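Local coordinates for cell division protein FtsZ 1 (Methanocaldococcus jannaschii, PDB 2VAP) that binds GTP and, as a tubulin homologue, probably hydrolyses it while polymerising into the dynamic ring at the future cell division site, at residues A[279-293]-A[310-324]. Numbering follows the deposited sequence.
Sequences IDGATGALIHVMGPE and RLDPNATIIWGATID
His288 and Thr322 meet two residues out of register across a pair of parallel strands, 284-291 and 316-323. The imidazole swings along the sheet, CG anti to the backbone N (chi1 -166°), until NE2 lies 2.8 Å from Thr322 OG1, which sits near the ring plane at its edge; either atom could be the donor. Gly320 is the residue that pairs with His288 in the register, so the ring reaches past it to Thr322. Met290 SD covers one ring face, and Gly221 O holds ND1, so both ring nitrogens are engaged and the rotation of the ring is fixed.

On the other face of the sheet, Ile287 CD1 packs on Ile317 CG2 at 3.6 Å, while Ala285 CB touches both Ile317 CG1 and Leu311 CD1. Beneath these side chains runs the parallel ladder, from Thr316 N to Thr283 O (3.1 Å) through to Asp324 N on Gly291 O (2.8 Å).

Before the strands, Arg310 NH1 forms a salt bridge with Asp280 OD2 at 2.9 Å, the oxygen close to the guanidinium plane, and Ile279 CD1 rests over one guanidinium face. A water joins Ile279 O and Ala282 O to Asp312 N.

The two strands and the connecting helix 297-310 form a right-handed beta-alpha-beta unit in the FtsZ C-terminal domain; the helix covers Ile287 and Trp319, helix 236-243 meets Leu286 and Ile318, and strand 331-338 runs antiparallel along the other edge of 284-291.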
loop_
_atom_site.group_PDB
_atom_site.type_symbol
_atom_site.label_atom_id
_atom_site.label_comp_id
_atom_site.label_asym_id
_atom_site.label_seq_id
_atom_site.Cartn_x
_atom_site.Cartn_y
_atom_site.Cartn_z
ATOM N N ILE A 279 7.756 8.186 15.682
ATOM C CA ILE A 279 7.439 9.015 14.513
ATOM C C ILE A 279 8.284 10.291 14.403
ATOM O O ILE A 279 8.156 11.045 13.436
ATOM C CB ILE A 279 5.921 9.348 14.422
ATOM C CG1 ILE A 279 5.421 10.004 15.716
ATOM C CG2 ILE A 279 5.120 8.089 14.077
ATOM C CD1 ILE A 279 4.012 10.567 15.628
ATOM N N ASP A 280 9.147 10.517 15.392
ATOM C CA ASP A 280 10.089 11.635 15.372
ATOM C C ASP A 280 11.212 11.416 14.355
ATOM O O ASP A 280 11.848 12.372 13.909
ATOM C CB ASP A 280 10.681 11.869 16.767
ATOM C CG ASP A 280 9.645 12.351 17.773
ATOM O OD1 ASP A 280 9.660 11.857 18.920
ATOM O OD2 ASP A 280 8.818 13.219 17.422
ATOM N N GLY A 281 11.444 10.154 13.994
ATOM C CA GLY A 281 12.468 9.795 13.014
ATOM C C GLY A 281 12.005 9.890 11.570
ATOM O O GLY A 281 12.758 9.566 10.648
ATOM N N ALA A 282 10.765 10.338 11.375
ATOM C CA ALA A 282 10.177 10.485 10.045
ATOM C C ALA A 282 10.755 11.676 9.290
ATOM O O ALA A 282 10.986 12.739 9.870
ATOM C CB ALA A 282 8.675 10.621 10.152
ATOM N N THR A 283 10.975 11.487 7.992
ATOM C CA THR A 283 11.495 12.541 7.122
ATOM C C THR A 283 10.464 12.973 6.078
ATOM O O THR A 283 10.673 13.944 5.348
ATOM C CB THR A 283 12.801 12.109 6.413
ATOM O OG1 THR A 283 12.581 10.891 5.691
ATOM C CG2 THR A 283 13.925 11.904 7.425
ATOM N N GLY A 284 9.351 12.245 6.014
ATOM C CA GLY A 284 8.278 12.553 5.075
ATOM C C GLY A 284 6.950 11.934 5.467
ATOM O O GLY A 284 6.893 11.065 6.340
ATOM N N ALA A 285 5.881 12.387 4.817
ATOM C CA ALA A 285 4.536 11.884 5.089
ATOM C C ALA A 285 3.581 12.113 3.928
ATOM O O ALA A 285 3.656 13.131 3.238
ATOM C CB ALA A 285 3.972 12.516 6.360
ATOM N N LEU A 286 2.687 11.148 3.719
ATOM C CA LEU A 286 1.546 11.319 2.828
ATOM C C LEU A 286 0.277 11.289 3.669
ATOM O O LEU A 286 0.117 10.424 4.534
ATOM C CB LEU A 286 1.502 10.227 1.752
ATOM C CG LEU A 286 2.667 10.134 0.758
ATOM C CD1 LEU A 286 3.731 9.161 1.248
ATOM C CD2 LEU A 286 2.163 9.708 -0.610
ATOM N N ILE A 287 -0.611 12.250 3.426
ATOM C CA ILE A 287 -1.869 12.348 4.167
ATOM C C ILE A 287 -3.046 12.328 3.202
ATOM O O ILE A 287 -3.139 13.171 2.307
ATOM C CB ILE A 287 -1.945 13.643 5.026
ATOM C CG1 ILE A 287 -0.710 13.786 5.921
ATOM C CG2 ILE A 287 -3.231 13.663 5.863
ATOM C CD1 ILE A 287 -0.607 15.131 6.619
ATOM N N HIS A 288 -3.935 11.357 3.381
ATOM C CA HIS A 288 -5.178 11.309 2.623
ATOM C C HIS A 288 -6.356 11.503 3.571
ATOM O O HIS A 288 -6.652 10.633 4.395
ATOM C CB HIS A 288 -5.313 9.986 1.862
ATOM C CG HIS A 288 -6.389 9.995 0.817
ATOM N ND1 HIS A 288 -6.425 9.087 -0.221
ATOM C CD2 HIS A 288 -7.460 10.806 0.641
ATOM C CE1 HIS A 288 -7.477 9.331 -0.982
ATOM N NE2 HIS A 288 -8.120 10.371 -0.483
ATOM N N VAL A 289 -7.012 12.653 3.450
ATOM C CA VAL A 289 -8.202 12.959 4.238
ATOM C C VAL A 289 -9.437 12.565 3.434
ATOM O O VAL A 289 -9.610 12.996 2.293
ATOM C CB VAL A 289 -8.271 14.459 4.625
ATOM C CG1 VAL A 289 -9.443 14.724 5.567
ATOM C CG2 VAL A 289 -6.963 14.914 5.267
ATOM N N MET A 290 -10.282 11.733 4.033
ATOM C CA MET A 290 -11.494 11.253 3.377
ATOM C C MET A 290 -12.713 11.594 4.218
ATOM O O MET A 290 -12.672 11.507 5.444
ATOM C CB MET A 290 -11.417 9.743 3.150
ATOM C CG MET A 290 -10.356 9.318 2.142
ATOM S SD MET A 290 -9.817 7.611 2.359
ATOM C CE MET A 290 -8.759 7.760 3.798
ATOM N N GLY A 291 -13.797 11.988 3.558
ATOM C CA GLY A 291 -15.017 12.356 4.266
ATOM C C GLY A 291 -16.261 12.309 3.403
ATOM O O GLY A 291 -16.189 11.949 2.226
ATOM N N PRO A 292 -17.418 12.674 3.985
ATOM C CA PRO A 292 -18.669 12.731 3.238
ATOM C C PRO A 292 -18.708 13.967 2.342
ATOM O O PRO A 292 -17.715 14.694 2.246
ATOM C CB PRO A 292 -19.737 12.833 4.340
ATOM C CG PRO A 292 -19.011 12.628 5.646
ATOM C CD PRO A 292 -17.612 13.055 5.393
ATOM N N GLU A 293 -19.850 14.201 1.701
ATOM C CA GLU A 293 -20.023 15.336 0.791
ATOM C C GLU A 293 -19.824 16.693 1.472
ATOM O O GLU A 293 -19.528 17.689 0.806
ATOM C CB GLU A 293 -21.400 15.279 0.118
ATOM C CG GLU A 293 -21.557 14.176 -0.933
ATOM C CD GLU A 293 -21.798 12.794 -0.339
ATOM O OE1 GLU A 293 -21.585 11.797 -1.061
ATOM O OE2 GLU A 293 -22.199 12.696 0.842
ATOM N N ARG A 310 3.300 17.622 14.929
ATOM C CA ARG A 310 3.750 16.415 15.620
ATOM C C ARG A 310 5.070 15.886 15.051
ATOM O O ARG A 310 5.941 15.438 15.802
ATOM C CB ARG A 310 2.657 15.336 15.575
ATOM C CG ARG A 310 2.993 14.029 16.293
ATOM C CD ARG A 310 3.227 14.225 17.788
ATOM N NE ARG A 310 3.712 13.003 18.432
ATOM C CZ ARG A 310 4.992 12.644 18.512
ATOM N NH1 ARG A 310 5.943 13.404 17.984
ATOM N NH2 ARG A 310 5.322 11.513 19.120
ATOM N N LEU A 311 5.212 15.945 13.730
ATOM C CA LEU A 311 6.419 15.465 13.056
ATOM C C LEU A 311 7.564 16.474 13.127
ATOM O O LEU A 311 7.386 17.603 13.594
ATOM C CB LEU A 311 6.123 15.119 11.592
ATOM C CG LEU A 311 5.164 13.974 11.249
ATOM C CD1 LEU A 311 5.051 13.860 9.739
ATOM C CD2 LEU A 311 5.612 12.648 11.852
ATOM N N ASP A 312 8.737 16.046 12.664
ATOM C CA ASP A 312 9.909 16.909 12.537
ATOM C C ASP A 312 9.598 18.049 11.561
ATOM O O ASP A 312 9.043 17.805 10.488
ATOM C CB ASP A 312 11.107 16.089 12.045
ATOM C CG ASP A 312 12.429 16.821 12.200
ATOM O OD1 ASP A 312 12.715 17.723 11.386
ATOM O OD2 ASP A 312 13.191 16.479 13.129
ATOM N N PRO A 313 9.942 19.300 11.937
ATOM C CA PRO A 313 9.647 20.479 11.109
ATOM C C PRO A 313 10.252 20.436 9.703
ATOM O O PRO A 313 9.774 21.139 8.810
ATOM C CB PRO A 313 10.258 21.638 11.912
ATOM C CG PRO A 313 11.226 20.998 12.850
ATOM C CD PRO A 313 10.623 19.678 13.188
ATOM N N ASN A 314 11.285 19.618 9.516
ATOM C CA ASN A 314 11.959 19.488 8.224
ATOM C C ASN A 314 11.346 18.424 7.305
ATOM O O ASN A 314 11.774 18.269 6.158
ATOM C CB ASN A 314 13.455 19.217 8.426
ATOM C CG ASN A 314 14.185 20.392 9.057
ATOM O OD1 ASN A 314 14.016 21.541 8.647
ATOM N ND2 ASN A 314 15.012 20.103 10.055
ATOM N N ALA A 315 10.345 17.704 7.811
ATOM C CA ALA A 315 9.700 16.628 7.053
ATOM C C ALA A 315 8.877 17.156 5.880
ATOM O O ALA A 315 8.157 18.148 6.010
ATOM C CB ALA A 315 8.835 15.771 7.968
ATOM N N THR A 316 8.999 16.482 4.738
ATOM C CA THR A 316 8.252 16.841 3.534
ATOM C C THR A 316 6.884 16.166 3.560
ATOM O O THR A 316 6.784 14.938 3.492
ATOM C CB THR A 316 9.014 16.445 2.247
ATOM O OG1 THR A 316 10.368 16.909 2.325
ATOM C CG2 THR A 316 8.348 17.050 1.016
ATOM N N ILE A 317 5.836 16.978 3.660
ATOM C CA ILE A 317 4.472 16.471 3.795
ATOM C C ILE A 317 3.635 16.780 2.554
ATOM O O ILE A 317 3.533 17.935 2.133
ATOM C CB ILE A 317 3.791 17.027 5.073
ATOM C CG1 ILE A 317 4.550 16.564 6.323
ATOM C CG2 ILE A 317 2.328 16.593 5.145
ATOM C CD1 ILE A 317 4.293 17.401 7.559
ATOM N N ILE A 318 3.052 15.732 1.977
ATOM C CA ILE A 318 2.156 15.858 0.829
ATOM C C ILE A 318 0.767 15.361 1.228
ATOM O O ILE A 318 0.637 14.315 1.863
ATOM C CB ILE A 318 2.700 15.079 -0.404
ATOM C CG1 ILE A 318 4.008 15.705 -0.918
ATOM C CG2 ILE A 318 1.657 14.992 -1.516
ATOM C CD1 ILE A 318 3.923 17.173 -1.343
ATOM N N TRP A 319 -0.265 16.115 0.857
ATOM C CA TRP A 319 -1.623 15.831 1.318
ATOM C C TRP A 319 -2.691 15.991 0.239
ATOM O O TRP A 319 -2.523 16.747 -0.720
ATOM C CB TRP A 319 -1.964 16.718 2.519
ATOM C CG TRP A 319 -2.139 18.166 2.164
ATOM C CD1 TRP A 319 -1.151 19.075 1.910
ATOM C CD2 TRP A 319 -3.378 18.870 2.023
ATOM N NE1 TRP A 319 -1.698 20.300 1.618
ATOM C CE2 TRP A 319 -3.063 20.205 1.682
ATOM C CE3 TRP A 319 -4.725 18.506 2.155
ATOM C CZ2 TRP A 319 -4.045 21.175 1.468
ATOM C CZ3 TRP A 319 -5.701 19.473 1.945
ATOM C CH2 TRP A 319 -5.354 20.793 1.607
ATOM N N GLY A 320 -3.792 15.269 0.415
ATOM C CA GLY A 320 -4.960 15.390 -0.449
ATOM C C GLY A 320 -6.239 15.170 0.334
ATOM O O GLY A 320 -6.207 14.694 1.473
ATOM N N ALA A 321 -7.366 15.524 -0.275
ATOM C CA ALA A 321 -8.674 15.346 0.348
ATOM C C ALA A 321 -9.705 14.930 -0.693
ATOM O O ALA A 321 -9.834 15.572 -1.737
ATOM C CB ALA A 321 -9.109 16.621 1.059
ATOM N N THR A 322 -10.423 13.845 -0.409
ATOM C CA THR A 322 -11.438 13.316 -1.324
ATOM C C THR A 322 -12.737 12.986 -0.595
ATOM O O THR A 322 -12.744 12.776 0.622
ATOM C CB THR A 322 -10.959 12.037 -2.057
ATOM O OG1 THR A 322 -10.727 10.990 -1.103
ATOM C CG2 THR A 322 -9.688 12.297 -2.860
ATOM N N ILE A 323 -13.828 12.939 -1.353
ATOM C CA ILE A 323 -15.123 12.525 -0.826
ATOM C C ILE A 323 -15.325 11.026 -1.046
ATOM O O ILE A 323 -15.184 10.526 -2.165
ATOM C CB ILE A 323 -16.287 13.321 -1.472
ATOM C CG1 ILE A 323 -16.156 14.812 -1.153
ATOM C CG2 ILE A 323 -17.644 12.794 -0.991
ATOM C CD1 ILE A 323 -16.854 15.725 -2.141
ATOM N N ASP A 324 -15.635 10.318 0.036
ATOM C CA ASP A 324 -16.030 8.917 -0.035
ATOM C C ASP A 324 -17.535 8.842 0.209
ATOM O O ASP A 324 -18.015 9.172 1.297
ATOM C CB ASP A 324 -15.261 8.086 1.001
ATOM C CG ASP A 324 -15.450 6.581 0.822
ATOM O OD1 ASP A 324 -16.326 6.152 0.039
ATOM O OD2 ASP A 324 -14.710 5.818 1.478
HETATM O O HOH W 1 9.163 13.256 12.209
HETATM O O HOH W 2 12.667 15.515 4.157
#